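Long-range contacts in sugar ABC transporter, sugar-binding protein (Streptococcus pneumoniae, PDB 2HEU), which probably captures sugars, raffinose-type oligosaccharides among them, outside the cell and delivers them to an ABC importer in the membrane: residues G130-K135 with L252-G257; E147-F152 with P279-G284; V220-R225 with M377-T382; V289-L294 with H358-Q363. All coordinates share one frame; numbering follows the deposited sequence. Where two conformers were deposited one is given.

Contact 1. Residues G130-K135 with L252-G257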
loop_
_atom_site.group_PDB
_atom_site.type_symbol
_atom_site.label_atom_id
_atom_site.label_comp_id
_atom_site.label_asym_id
_atom_site.label_seq_id
_atom_site.Cartn_x
_atom_site.Cartn_y
_atom_site.Cartn_z
ATOM N N GLY A 130 -5.632 -5.431 4.496
ATOM C CA GLY A 130 -6.221 -6.293 5.523
ATOM C C GLY A 130 -7.513 -6.925 5.015
ATOM O O GLY A 130 -7.683 -7.144 3.821
ATOM N N ILE A 131 -8.411 -7.207 5.980
ATOM C CA ILE A 131 -9.623 -7.913 5.657
ATOM C C ILE A 131 -10.805 -6.961 5.884
ATOM O O ILE A 131 -11.026 -6.476 6.993
ATOM C CB ILE A 131 -9.870 -9.187 6.501
ATOM C CG1 ILE A 131 -8.591 -10.068 6.524
ATOM C CG2 ILE A 131 -11.037 -9.931 6.008
ATOM C CD1 ILE A 131 -8.153 -10.601 5.183
ATOM N N TYR A 132 -11.550 -6.671 4.798
ATOM C CA TYR A 132 -12.878 -5.976 4.955
ATOM C C TYR A 132 -13.862 -6.947 5.461
ATOM O O TYR A 132 -13.887 -8.124 5.059
ATOM C CB TYR A 132 -13.336 -5.460 3.564
ATOM C CG TYR A 132 -12.491 -4.321 3.059
ATOM C CD1 TYR A 132 -12.867 -3.007 3.352
ATOM C CD2 TYR A 132 -11.340 -4.511 2.358
ATOM C CE1 TYR A 132 -12.117 -1.931 2.899
ATOM C CE2 TYR A 132 -10.586 -3.452 1.923
ATOM C CZ TYR A 132 -10.992 -2.144 2.203
ATOM O OH TYR A 132 -10.268 -1.053 1.766
ATOM N N TYR A 133 -14.742 -6.471 6.379
ATOM C CA TYR A 133 -15.791 -7.355 6.875
ATOM C C TYR A 133 -17.045 -6.567 7.104
ATOM O O TYR A 133 -17.085 -5.317 7.242
ATOM C CB TYR A 133 -15.358 -8.074 8.181
ATOM C CG TYR A 133 -15.295 -7.230 9.451
ATOM C CD1 TYR A 133 -14.252 -6.356 9.705
ATOM C CD2 TYR A 133 -16.305 -7.349 10.388
ATOM C CE1 TYR A 133 -14.211 -5.624 10.855
ATOM C CE2 TYR A 133 -16.274 -6.572 11.551
ATOM C CZ TYR A 133 -15.214 -5.726 11.784
ATOM O OH TYR A 133 -15.191 -4.985 12.930
ATOM N N ASN A 134 -18.153 -7.307 7.143
ATOM C CA ASN A 134 -19.488 -6.760 7.328
ATOM C C ASN A 134 -19.841 -6.748 8.822
ATOM O O ASN A 134 -20.127 -7.804 9.389
ATOM C CB ASN A 134 -20.450 -7.625 6.541
ATOM C CG ASN A 134 -21.894 -7.193 6.507
ATOM O OD1 ASN A 134 -22.553 -7.349 5.393
ATOM N ND2 ASN A 134 -22.398 -6.678 7.542
ATOM N N LYS A 135 -19.797 -5.546 9.424
ATOM C CA LYS A 135 -20.040 -5.480 10.865
ATOM C C LYS A 135 -21.410 -5.956 11.231
ATOM O O LYS A 135 -21.645 -6.604 12.280
ATOM C CB LYS A 135 -19.834 -4.063 11.389
ATOM C CG LYS A 135 -18.461 -3.515 11.289
ATOM C CD LYS A 135 -18.372 -2.077 11.859
ATOM C CE LYS A 135 -17.026 -1.521 11.976
ATOM N NZ LYS A 135 -17.045 -0.115 12.472
ATOM N N LEU A 252 -19.076 -12.197 3.427
ATOM C CA LEU A 252 -18.916 -11.431 4.641
ATOM C C LEU A 252 -17.595 -10.695 4.737
ATOM O O LEU A 252 -17.515 -9.753 5.576
ATOM C CB LEU A 252 -19.109 -12.282 5.866
ATOM C CG LEU A 252 -20.574 -12.852 6.012
ATOM C CD1 LEU A 252 -20.723 -13.429 7.422
ATOM C CD2 LEU A 252 -21.685 -11.968 5.574
ATOM N N MET A 253 -16.608 -11.079 3.956
ATOM C CA MET A 253 -15.256 -10.557 4.016
ATOM C C MET A 253 -14.624 -10.538 2.653
ATOM O O MET A 253 -14.942 -11.352 1.768
ATOM C CB MET A 253 -14.359 -11.453 4.911
ATOM C CG MET A 253 -14.735 -11.459 6.371
ATOM S SD MET A 253 -13.691 -12.534 7.388
ATOM C CE MET A 253 -14.332 -14.146 6.862
ATOM N N THR A 254 -13.637 -9.662 2.475
ATOM C CA THR A 254 -12.738 -9.779 1.322
ATOM C C THR A 254 -11.410 -9.228 1.659
ATOM O O THR A 254 -11.326 -8.163 2.288
ATOM C CB THR A 254 -13.365 -9.128 0.037
ATOM O OG1 THR A 254 -12.618 -9.541 -1.108
ATOM C CG2 THR A 254 -13.469 -7.642 0.067
ATOM N N PRO A 255 -10.301 -9.892 1.299
ATOM C CA PRO A 255 -8.951 -9.376 1.586
ATOM C C PRO A 255 -8.552 -8.408 0.526
ATOM O O PRO A 255 -8.557 -8.719 -0.674
ATOM C CB PRO A 255 -8.090 -10.671 1.528
ATOM C CG PRO A 255 -8.806 -11.521 0.479
ATOM C CD PRO A 255 -10.262 -11.255 0.688
ATOM N N ASN A 256 -8.162 -7.210 0.924
ATOM C CA ASN A 256 -7.731 -6.237 -0.125
ATOM C C ASN A 256 -7.051 -5.028 0.572
ATOM O O ASN A 256 -6.932 -4.964 1.814
ATOM C CB ASN A 256 -8.926 -5.822 -0.998
ATOM C CG ASN A 256 -8.534 -5.720 -2.459
ATOM O OD1 ASN A 256 -9.067 -6.530 -3.316
ATOM N ND2 ASN A 256 -7.659 -4.874 -2.799
ATOM N N GLY A 257 -6.603 -4.122 -0.277
ATOM C CA GLY A 257 -5.944 -2.932 0.229
ATOM C C GLY A 257 -6.922 -1.872 0.627
ATOM O O GLY A 257 -8.120 -1.894 0.321
#
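Y132 reaches across from strand 130-134 to the end of strand 253-257, and its phenol adds a side-chain bond to the ladder between the two strands. Its CB lies 3.6 Å from T254 O and close to the CG2 of the same threonine. With CG anti to the carbonyl carbon (chi1 -70°), the ring is carried along the neighbouring strand, and T254 O and G257 O both meet it at its edge, in the ring plane. CE2 passes the CB of N256, and beyond it OH donates to G257 O at 2.7 Å, a short bond that ties the ring tip to the backbone.

Along the strands, G130 pairs with N256 and Y132 with T254, each through two backbone hydrogen bonds. N134 N, at the N-cap of helix 135-141, adds a fifth by donating to L252 O at 3.0 Å. Side chains of the non-hydrogen-bonded pairs project from the face opposite Y132: I131 CD1 rests 3.7 Å from P255 CB, its CG2 packs on M253 CB at 3.8 Å, and Y133 CB touches M253 CG. Helix 149-161 packs against this face through F152 and L155, while helix 239-247 lies on the Y132 side.

The pairing is that of an antiparallel ladder; strand 253-257 forms one margin of a three-stranded sheet with 129-134 at its centre, packed between helices as in the lobes of periplasmic binding proteins.

Contact 2. Residues E147-F152 with P279-G284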
loop_
_atom_site.group_PDB
_atom_site.type_symbol
_atom_site.label_atom_id
_atom_site.label_comp_id
_atom_site.label_asym_id
_atom_site.label_seq_id
_atom_site.Cartn_x
_atom_site.Cartn_y
_atom_site.Cartn_z
ATOM N N GLU A 147 -8.194 -12.828 16.251
ATOM C CA GLU A 147 -6.866 -12.262 16.765
ATOM C C GLU A 147 -5.787 -13.178 16.762
ATOM O O GLU A 147 -4.708 -12.839 17.170
ATOM C CB GLU A 147 -6.696 -11.784 18.109
ATOM C CG GLU A 147 -7.674 -12.177 18.692
ATOM C CD GLU A 147 -8.377 -11.004 19.044
ATOM O OE1 GLU A 147 -8.383 -10.748 20.321
ATOM O OE2 GLU A 147 -8.279 -10.047 18.261
ATOM N N THR A 148 -5.956 -14.357 16.166
ATOM C CA THR A 148 -4.899 -15.308 15.915
ATOM C C THR A 148 -5.236 -16.078 14.583
ATOM O O THR A 148 -6.365 -16.126 14.167
ATOM C CB THR A 148 -4.754 -16.378 17.002
ATOM O OG1 THR A 148 -5.915 -17.152 17.040
ATOM C CG2 THR A 148 -4.499 -15.768 18.389
ATOM N N TRP A 149 -4.226 -16.710 14.023
ATOM C CA TRP A 149 -4.421 -17.595 12.891
ATOM C C TRP A 149 -5.526 -18.591 13.233
ATOM O O TRP A 149 -6.420 -18.859 12.383
ATOM C CB TRP A 149 -3.201 -18.358 12.510
ATOM C CG TRP A 149 -1.999 -17.567 12.050
ATOM C CD1 TRP A 149 -1.950 -16.304 11.496
ATOM C CD2 TRP A 149 -0.651 -18.011 12.111
ATOM N NE1 TRP A 149 -0.668 -15.973 11.178
ATOM C CE2 TRP A 149 0.156 -17.024 11.511
ATOM C CE3 TRP A 149 -0.021 -19.213 12.521
ATOM C CZ2 TRP A 149 1.526 -17.143 11.392
ATOM C CZ3 TRP A 149 1.375 -19.351 12.394
ATOM C CH2 TRP A 149 2.101 -18.339 11.825
ATOM N N ASP A 150 -5.454 -19.209 14.415
ATOM C CA ASP A 150 -6.423 -20.269 14.720
ATOM C C ASP A 150 -7.811 -19.665 14.834
ATOM O O ASP A 150 -8.789 -20.326 14.425
ATOM C CB ASP A 150 -5.983 -20.946 16.031
ATOM C CG ASP A 150 -4.842 -21.906 15.864
ATOM O OD1 ASP A 150 -4.283 -22.064 14.806
ATOM O OD2 ASP A 150 -4.514 -22.487 16.931
ATOM N N GLU A 151 -7.956 -18.494 15.402
ATOM C CA GLU A 151 -9.292 -17.879 15.458
ATOM C C GLU A 151 -9.776 -17.541 14.072
ATOM O O GLU A 151 -10.986 -17.604 13.793
ATOM C CB GLU A 151 -9.325 -16.632 16.278
ATOM C CG GLU A 151 -9.203 -16.834 17.781
ATOM C CD GLU A 151 -9.440 -15.627 18.582
ATOM O OE1 GLU A 151 -9.534 -14.539 18.102
ATOM O OE2 GLU A 151 -9.596 -15.720 19.847
ATOM N N PHE A 152 -8.909 -17.200 13.140
ATOM C CA PHE A 152 -9.349 -16.859 11.753
ATOM C C PHE A 152 -9.884 -18.120 11.053
ATOM O O PHE A 152 -10.924 -18.083 10.423
ATOM C CB PHE A 152 -8.166 -16.206 11.063
ATOM C CG PHE A 152 -8.524 -15.447 9.760
ATOM C CD1 PHE A 152 -9.789 -15.228 9.291
ATOM C CD2 PHE A 152 -7.434 -14.946 9.051
ATOM C CE1 PHE A 152 -9.980 -14.477 8.126
ATOM C CE2 PHE A 152 -7.638 -14.209 7.899
ATOM C CZ PHE A 152 -8.921 -13.973 7.444
ATOM N N PRO A 279 -4.240 -11.582 11.418
ATOM C CA PRO A 279 -3.611 -11.935 12.699
ATOM C C PRO A 279 -2.329 -12.628 12.507
ATOM O O PRO A 279 -2.036 -13.245 11.479
ATOM C CB PRO A 279 -4.679 -12.719 13.460
ATOM C CG PRO A 279 -5.352 -13.394 12.317
ATOM C CD PRO A 279 -5.508 -12.353 11.277
ATOM N N GLY A 280 -1.568 -12.586 13.588
ATOM C CA GLY A 280 -0.467 -13.424 13.762
ATOM C C GLY A 280 -0.760 -14.700 14.488
ATOM O O GLY A 280 -1.918 -15.018 14.758
ATOM N N LYS A 281 0.253 -15.526 14.837
ATOM C CA LYS A 281 -0.023 -16.778 15.538
ATOM C C LYS A 281 -0.566 -16.498 16.939
ATOM O O LYS A 281 -1.484 -17.201 17.450
ATOM C CB LYS A 281 1.209 -17.636 15.631
ATOM C CG LYS A 281 1.053 -18.993 16.298
ATOM C CD LYS A 281 2.358 -19.742 16.167
ATOM C CE LYS A 281 2.415 -21.117 16.774
ATOM N NZ LYS A 281 3.845 -21.724 16.577
ATOM N N GLU A 282 0.055 -15.512 17.564
ATOM C CA GLU A 282 -0.168 -15.119 18.917
ATOM C C GLU A 282 -0.945 -13.763 18.810
ATOM O O GLU A 282 -0.815 -12.963 17.958
ATOM C CB GLU A 282 1.140 -15.010 19.726
ATOM C CG GLU A 282 2.041 -16.185 19.731
ATOM C CD GLU A 282 1.421 -17.402 20.348
ATOM O OE1 GLU A 282 0.426 -17.370 21.102
ATOM O OE2 GLU A 282 1.936 -18.534 20.095
ATOM N N LYS A 283 -1.690 -13.476 19.887
ATOM C CA LYS A 283 -2.310 -12.156 20.026
ATOM C C LYS A 283 -1.353 -11.067 20.181
ATOM O O LYS A 283 -0.289 -11.228 20.742
ATOM C CB LYS A 283 -3.183 -12.181 21.190
ATOM C CG LYS A 283 -4.231 -13.261 21.011
ATOM C CD LYS A 283 -5.015 -13.362 22.203
ATOM C CE LYS A 283 -6.215 -14.554 21.736
ATOM N NZ LYS A 283 -7.101 -14.697 22.871
ATOM N N GLY A 284 -1.665 -9.915 19.605
ATOM C CA GLY A 284 -0.778 -8.808 19.583
ATOM C C GLY A 284 0.224 -8.863 18.474
ATOM O O GLY A 284 1.054 -7.986 18.348
HETATM O O HOH W 1 -2.325 -11.459 16.192
HETATM O O HOH W 2 -9.247 -13.508 21.457
HETATM O O HOH W 3 -2.883 -19.165 15.913
HETATM O O HOH W 4 -8.262 -16.998 21.579
#
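W149 N donates to G280 O at 3.0 Å, a direct hydrogen bond that joins the first turn of helix 149-161 to the 279-284 loop. T148 is the N-cap: its OG1, set between the backbone N and the carbonyl carbon (chi1 64°), accepts from E151 N at 2.9 Å. E151 OE1 in turn accepts, on its anti side, from the backbone N of E147, the residue before the cap.

Waters carry much of the remaining polar contact. One donates to E147 O and E282 O and accepts from G280 N, and another links D150 N to K281 O. The ammonium of K283 stays 4.1 Å from E151 OE2, beyond salt-bridge range; a water bridges the two and also reaches E147 OE1.

W149 and P279 carry the packing. K281 CB sits 3.7 Å from the centroid of the indole's six-membered ring, over the face in a CH-pi contact, and K281 N lies above that same face. The indole N-H is bonded to T187, outside the contact. P279 fits under the helix start, its CB 3.4 Å from T148 N and its CD 3.9 Å from F152 CD2, while K283 CG leans on the methyl of T148.

With water between the lysine and glutamate charges, their attraction is probably modest, and the more intimate grip comes from the W149 N to G280 O bond, the proline and the covered indole.

Contact 3. Residues V220-R225 with M377-T382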
loop_
_atom_site.group_PDB
_atom_site.type_symbol
_atom_site.label_atom_id
_atom_site.label_comp_id
_atom_site.label_asym_id
_atom_site.label_seq_id
_atom_site.Cartn_x
_atom_site.Cartn_y
_atom_site.Cartn_z
ATOM N N VAL A 220 -1.708 -20.343 6.851
ATOM C CA VAL A 220 -2.424 -19.062 6.647
ATOM C C VAL A 220 -3.119 -19.063 5.271
ATOM O O VAL A 220 -4.287 -18.669 5.133
ATOM C CB VAL A 220 -1.513 -17.883 6.863
ATOM C CG1 VAL A 220 -2.276 -16.573 6.609
ATOM C CG2 VAL A 220 -0.944 -17.877 8.270
ATOM N N MET A 221 -2.418 -19.504 4.218
ATOM C CA MET A 221 -3.037 -19.610 2.902
ATOM C C MET A 221 -4.217 -20.554 2.912
ATOM O O MET A 221 -5.221 -20.313 2.190
ATOM C CB MET A 221 -2.016 -20.048 1.850
ATOM C CG MET A 221 -1.003 -18.999 1.467
ATOM S SD MET A 221 -1.687 -17.434 0.900
ATOM C CE MET A 221 -2.844 -17.998 -0.364
ATOM N N ASP A 222 -4.153 -21.635 3.699
ATOM C CA ASP A 222 -5.209 -22.602 3.735
ATOM C C ASP A 222 -6.489 -22.100 4.333
ATOM O O ASP A 222 -7.543 -22.695 4.127
ATOM C CB ASP A 222 -4.758 -23.915 4.431
ATOM C CG ASP A 222 -3.986 -24.817 3.537
ATOM O OD1 ASP A 222 -4.018 -24.668 2.301
ATOM O OD2 ASP A 222 -3.348 -25.775 4.063
ATOM N N ILE A 223 -6.459 -20.964 5.049
ATOM C CA ILE A 223 -7.716 -20.345 5.494
ATOM C C ILE A 223 -8.614 -20.048 4.306
ATOM O O ILE A 223 -9.827 -20.145 4.368
ATOM C CB ILE A 223 -7.401 -19.086 6.334
ATOM C CG1 ILE A 223 -6.651 -19.474 7.607
ATOM C CG2 ILE A 223 -8.661 -18.297 6.663
ATOM C CD1 ILE A 223 -6.057 -18.315 8.408
ATOM N N LEU A 224 -7.978 -19.650 3.182
ATOM C CA LEU A 224 -8.700 -19.342 1.939
ATOM C C LEU A 224 -9.153 -20.530 1.162
ATOM O O LEU A 224 -9.822 -20.396 0.126
ATOM C CB LEU A 224 -7.848 -18.411 1.056
ATOM C CG LEU A 224 -7.348 -17.140 1.694
ATOM C CD1 LEU A 224 -6.588 -16.322 0.639
ATOM C CD2 LEU A 224 -8.470 -16.326 2.353
ATOM N N ARG A 225 -8.793 -21.739 1.627
ATOM C CA ARG A 225 -9.076 -23.025 0.983
ATOM C C ARG A 225 -10.077 -23.842 1.780
ATOM O O ARG A 225 -10.418 -24.951 1.376
ATOM C CB ARG A 225 -7.774 -23.823 0.749
ATOM C CG ARG A 225 -6.761 -23.078 -0.106
ATOM C CD ARG A 225 -5.969 -24.014 -1.041
ATOM N NE ARG A 225 -6.699 -24.609 -2.165
ATOM C CZ ARG A 225 -7.215 -25.832 -2.271
ATOM N NH1 ARG A 225 -6.968 -26.735 -1.343
ATOM N NH2 ARG A 225 -7.887 -26.153 -3.352
ATOM N N MET A 377 -2.266 -17.055 -5.938
ATOM C CA MET A 377 -3.631 -17.386 -6.362
ATOM C C MET A 377 -3.663 -18.823 -6.878
ATOM O O MET A 377 -4.673 -19.523 -6.690
ATOM C CB MET A 377 -4.102 -16.402 -7.413
ATOM C CG MET A 377 -5.597 -16.553 -7.755
ATOM S SD MET A 377 -6.711 -16.316 -6.366
ATOM C CE MET A 377 -6.689 -14.538 -6.228
ATOM N N ASN A 378 -2.610 -19.277 -7.545
ATOM C CA ASN A 378 -2.625 -20.670 -8.062
ATOM C C ASN A 378 -2.673 -21.641 -6.926
ATOM O O ASN A 378 -3.260 -22.720 -7.084
ATOM C CB ASN A 378 -1.388 -20.934 -8.927
ATOM C CG ASN A 378 -1.475 -20.342 -10.294
ATOM O OD1 ASN A 378 -2.470 -19.715 -10.639
ATOM N ND2 ASN A 378 -0.417 -20.391 -11.091
ATOM N N TYR A 379 -2.105 -21.335 -5.771
ATOM C CA TYR A 379 -2.264 -22.197 -4.609
ATOM C C TYR A 379 -3.704 -22.210 -4.128
ATOM O O TYR A 379 -4.262 -23.262 -3.800
ATOM C CB TYR A 379 -1.296 -21.806 -3.465
ATOM C CG TYR A 379 -1.455 -22.737 -2.289
ATOM C CD1 TYR A 379 -0.958 -24.032 -2.362
ATOM C CD2 TYR A 379 -2.143 -22.379 -1.173
ATOM C CE1 TYR A 379 -1.183 -24.952 -1.358
ATOM C CE2 TYR A 379 -2.373 -23.257 -0.121
ATOM C CZ TYR A 379 -1.894 -24.580 -0.238
ATOM O OH TYR A 379 -2.128 -25.504 0.723
ATOM N N VAL A 380 -4.344 -21.051 -4.047
ATOM C CA VAL A 380 -5.777 -21.034 -3.667
ATOM C C VAL A 380 -6.569 -21.913 -4.649
ATOM O O VAL A 380 -7.439 -22.664 -4.211
ATOM C CB VAL A 380 -6.293 -19.624 -3.550
ATOM C CG1 VAL A 380 -7.794 -19.637 -3.153
ATOM C CG2 VAL A 380 -5.490 -18.820 -2.544
ATOM N N LEU A 381 -6.273 -21.792 -5.938
ATOM C CA LEU A 381 -6.971 -22.552 -6.974
ATOM C C LEU A 381 -6.718 -24.081 -6.759
ATOM O O LEU A 381 -7.626 -24.906 -6.812
ATOM C CB LEU A 381 -6.514 -22.062 -8.340
ATOM C CG LEU A 381 -7.143 -20.669 -8.758
ATOM C CD1 LEU A 381 -6.348 -19.991 -9.883
ATOM C CD2 LEU A 381 -8.625 -20.784 -9.201
ATOM N N THR A 382 -5.512 -24.489 -6.552
ATOM C CA THR A 382 -5.090 -25.929 -6.700
ATOM C C THR A 382 -4.772 -26.662 -5.423
ATOM O O THR A 382 -4.851 -27.876 -5.398
ATOM C CB THR A 382 -3.867 -26.063 -7.585
ATOM O OG1 THR A 382 -2.689 -25.561 -6.903
ATOM C CG2 THR A 382 -4.016 -25.439 -8.959
#
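The phenol ring of Y379 and the guanidinium of R225 are the flat groups here. D222 OD1 lies at the edge of the tyrosine ring, near its plane, and accepts from Y379 OH at 2.6 Å. The hydroxyl comes to the syn side of this oxygen, 22° out of the carboxylate plane, and carboxylate and ring are turned 28° from each other. M221 CB and R225 CD both approach the ring obliquely, M221 CB at 3.8 Å from Y379 CE2. The guanidinium carries T382 C over one face, near its rim, and has V380 O close to its plane at the edge.

In one of its two conformers, R225 donates from NE to V380 O at 2.9 Å in a nearly straight bond (165° at the hydrogen), although the donor stands well above the carbonyl plane. Bends at chi2 and chi3 fold the arginine chain across the last turn of helix 370-382, bringing NH2 near L381 O and T382. The bonded carbonyl lies in that last turn, where backbone oxygens begin to lack helical partners.

To one side of these polar groups lies an apolar patch. M221, doubly bent at chi2 and chi3, puts CE 3.5 Å from V380 CG2, and L224 CD1 reaches the same methyl at 4.2 Å. K385 and M388 of the next helix, 385-396, lie beside Y379, and T382 OG1 donates back to N378 O at 2.9 Å.

This is plain packing of the C-terminal turns of helix 370-382 on segment 220-225, which continues helix 212-222, in the largely helical part of the binding-protein fold.

Contact 4. Residues V289-L294 with H358-Q363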
loop_
_atom_site.group_PDB
_atom_site.type_symbol
_atom_site.label_atom_id
_atom_site.label_comp_id
_atom_site.label_asym_id
_atom_site.label_seq_id
_atom_site.Cartn_x
_atom_site.Cartn_y
_atom_site.Cartn_z
ATOM N N VAL A 289 0.546 -4.165 5.777
ATOM C CA VAL A 289 1.594 -3.889 4.793
ATOM C C VAL A 289 1.073 -2.814 3.862
ATOM O O VAL A 289 -0.108 -2.735 3.597
ATOM C CB VAL A 289 1.974 -5.184 4.005
ATOM C CG1 VAL A 289 0.817 -5.776 3.240
ATOM C CG2 VAL A 289 3.183 -4.943 3.123
ATOM N N GLY A 290 1.991 -1.962 3.407
ATOM C CA GLY A 290 1.648 -0.924 2.476
ATOM C C GLY A 290 2.833 -0.051 2.233
ATOM O O GLY A 290 3.948 -0.315 2.731
ATOM N N ALA A 291 2.666 1.044 1.463
ATOM C CA ALA A 291 3.784 1.970 1.226
ATOM C C ALA A 291 3.233 3.316 0.860
ATOM O O ALA A 291 2.082 3.503 0.580
ATOM C CB ALA A 291 4.727 1.448 0.144
ATOM N N GLY A 292 4.129 4.281 0.762
ATOM C CA GLY A 292 3.775 5.664 0.405
ATOM C C GLY A 292 2.990 5.727 -0.885
ATOM O O GLY A 292 3.318 5.054 -1.866
ATOM N N ASP A 293 2.003 6.625 -0.866
ATOM C CA ASP A 293 1.079 6.798 -1.941
ATOM C C ASP A 293 1.207 8.275 -2.451
ATOM O O ASP A 293 1.852 8.503 -3.485
ATOM C CB ASP A 293 -0.355 6.449 -1.455
ATOM C CG ASP A 293 -1.409 6.603 -2.522
ATOM O OD1 ASP A 293 -1.030 6.409 -3.704
ATOM O OD2 ASP A 293 -2.605 6.904 -2.273
ATOM N N LEU A 294 0.614 9.216 -1.732
ATOM C CA LEU A 294 1.016 10.630 -1.955
ATOM C C LEU A 294 2.358 10.817 -1.337
ATOM O O LEU A 294 2.495 10.779 -0.095
ATOM C CB LEU A 294 -0.039 11.568 -1.372
ATOM C CG LEU A 294 0.192 13.053 -1.848
ATOM C CD1 LEU A 294 -0.276 13.250 -3.302
ATOM C CD2 LEU A 294 -0.478 14.034 -0.906
ATOM N N HIS A 358 3.268 -1.865 10.529
ATOM C CA HIS A 358 2.864 -1.452 9.187
ATOM C C HIS A 358 4.061 -1.585 8.265
ATOM O O HIS A 358 4.785 -0.627 8.003
ATOM C CB HIS A 358 2.331 -0.044 9.204
ATOM C CG HIS A 358 1.798 0.495 7.889
ATOM N ND1 HIS A 358 1.586 1.845 7.802
ATOM C CD2 HIS A 358 1.446 -0.073 6.716
ATOM C CE1 HIS A 358 1.069 2.022 6.583
ATOM N NE2 HIS A 358 1.015 0.913 5.898
ATOM N N LEU A 359 4.215 -2.777 7.721
ATOM C CA LEU A 359 5.382 -3.130 6.951
ATOM C C LEU A 359 5.393 -2.424 5.632
ATOM O O LEU A 359 4.359 -2.167 5.083
ATOM C CB LEU A 359 5.273 -4.613 6.716
ATOM C CG LEU A 359 5.826 -5.491 7.811
ATOM C CD1 LEU A 359 5.224 -5.240 9.169
ATOM C CD2 LEU A 359 5.679 -6.931 7.437
ATOM N N VAL A 360 6.587 -2.155 5.063
ATOM C CA VAL A 360 6.671 -1.742 3.656
ATOM C C VAL A 360 6.519 -3.027 2.819
ATOM O O VAL A 360 7.082 -4.092 3.125
ATOM C CB VAL A 360 7.972 -1.048 3.343
ATOM C CG1 VAL A 360 8.048 -0.670 1.886
ATOM C CG2 VAL A 360 8.129 0.224 4.218
ATOM N N TRP A 361 5.787 -2.924 1.708
ATOM C CA TRP A 361 5.616 -3.989 0.726
ATOM C C TRP A 361 6.967 -4.683 0.531
ATOM O O TRP A 361 8.016 -4.048 0.293
ATOM C CB TRP A 361 5.169 -3.406 -0.615
ATOM C CG TRP A 361 3.754 -2.947 -0.634
ATOM C CD1 TRP A 361 3.281 -1.672 -0.758
ATOM C CD2 TRP A 361 2.572 -3.755 -0.597
ATOM N NE1 TRP A 361 1.915 -1.630 -0.760
ATOM C CE2 TRP A 361 1.449 -2.912 -0.646
ATOM C CE3 TRP A 361 2.378 -5.141 -0.562
ATOM C CZ2 TRP A 361 0.135 -3.450 -0.610
ATOM C CZ3 TRP A 361 1.127 -5.655 -0.596
ATOM C CH2 TRP A 361 0.022 -4.829 -0.567
ATOM N N LEU A 362 6.951 -6.036 0.516
ATOM C CA LEU A 362 8.176 -6.785 0.404
ATOM C C LEU A 362 8.909 -6.587 -0.922
ATOM O O LEU A 362 10.105 -6.704 -0.996
ATOM C CB LEU A 362 7.930 -8.273 0.654
ATOM C CG LEU A 362 7.378 -8.628 2.014
ATOM C CD1 LEU A 362 7.183 -10.159 2.092
ATOM C CD2 LEU A 362 8.247 -8.168 3.145
ATOM N N GLN A 363 8.107 -6.261 -1.949
ATOM C CA GLN A 363 8.679 -6.075 -3.320
ATOM C C GLN A 363 9.533 -4.801 -3.383
ATOM O O GLN A 363 10.163 -4.600 -4.424
ATOM C CB GLN A 363 7.626 -6.128 -4.413
ATOM C CG GLN A 363 6.678 -4.960 -4.477
ATOM C CD GLN A 363 5.427 -5.106 -3.685
ATOM O OE1 GLN A 363 5.373 -5.954 -2.785
ATOM N NE2 GLN A 363 4.417 -4.284 -3.883
HETATM O O HOH W 5 4.450 0.951 5.261
#
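V289 and L359 pair as neighbours in a short parallel bridge, their CA atoms 4.4 Å apart, after which the backbones part quickly: the directions of the touching pieces differ by 71°. G290 N donates to L359 O at 2.9 Å, nearly in line with the C=O bond. The return bond, W361 N to G290 O, is weak at 3.4 Å, and V360 CA also approaches that oxygen, at 3.2 Å. A water 2.9 Å from G290 O lies over the imidazole of H358, whose edge faces the peptide between V289 and G290.

From this pairing the 289-294 segment runs on toward strand 295-298 of the five-stranded sheet, consistent with a connection between the two lobes, as in the hinge of periplasmic binding proteins.

W361 lays its indole against the 289-291 backbone. G290 CA stands over the five-membered ring, 3.7 Å from its centroid, and V289 CG1 over the six-membered one, both as CH-pi contacts. V289 CG2, placed anti to the backbone N, presses on W361 CA at 3.5 Å, and A291 CB meets CD1 of the W361 indole at its edge, 3.6 Å away. N127 fixes the tryptophan from outside the contact, its OD1 accepting from both W361 NE1 and A291 N, while its carbonyl oxygen is bonded to H358 NE2; the other imidazole nitrogen, H358 ND1, is bonded to F354 N.

Contacts 1, 2 and 3 form a continuous cluster in one lobe, their centres 16 to 18 Å apart. Contact 2 touches both others: its F152 meets I131 CG1 of contact 1 through CZ at 4.0 Å and I223 CD1 of contact 3 through CD2 at 3.7 Å, and its W149 NE1 packs 3.5 Å from V220 CG2 of contact 3. Contacts 1 and 3 do not touch; their nearest atoms are about 5 Å apart. Contact 4 lies nearest the centre of the chain, 19 to 23 Å from the other centres, and is nested in the loop closed by contact 3. No sugar is bound in this apo form; its single sodium site includes K103 and E335.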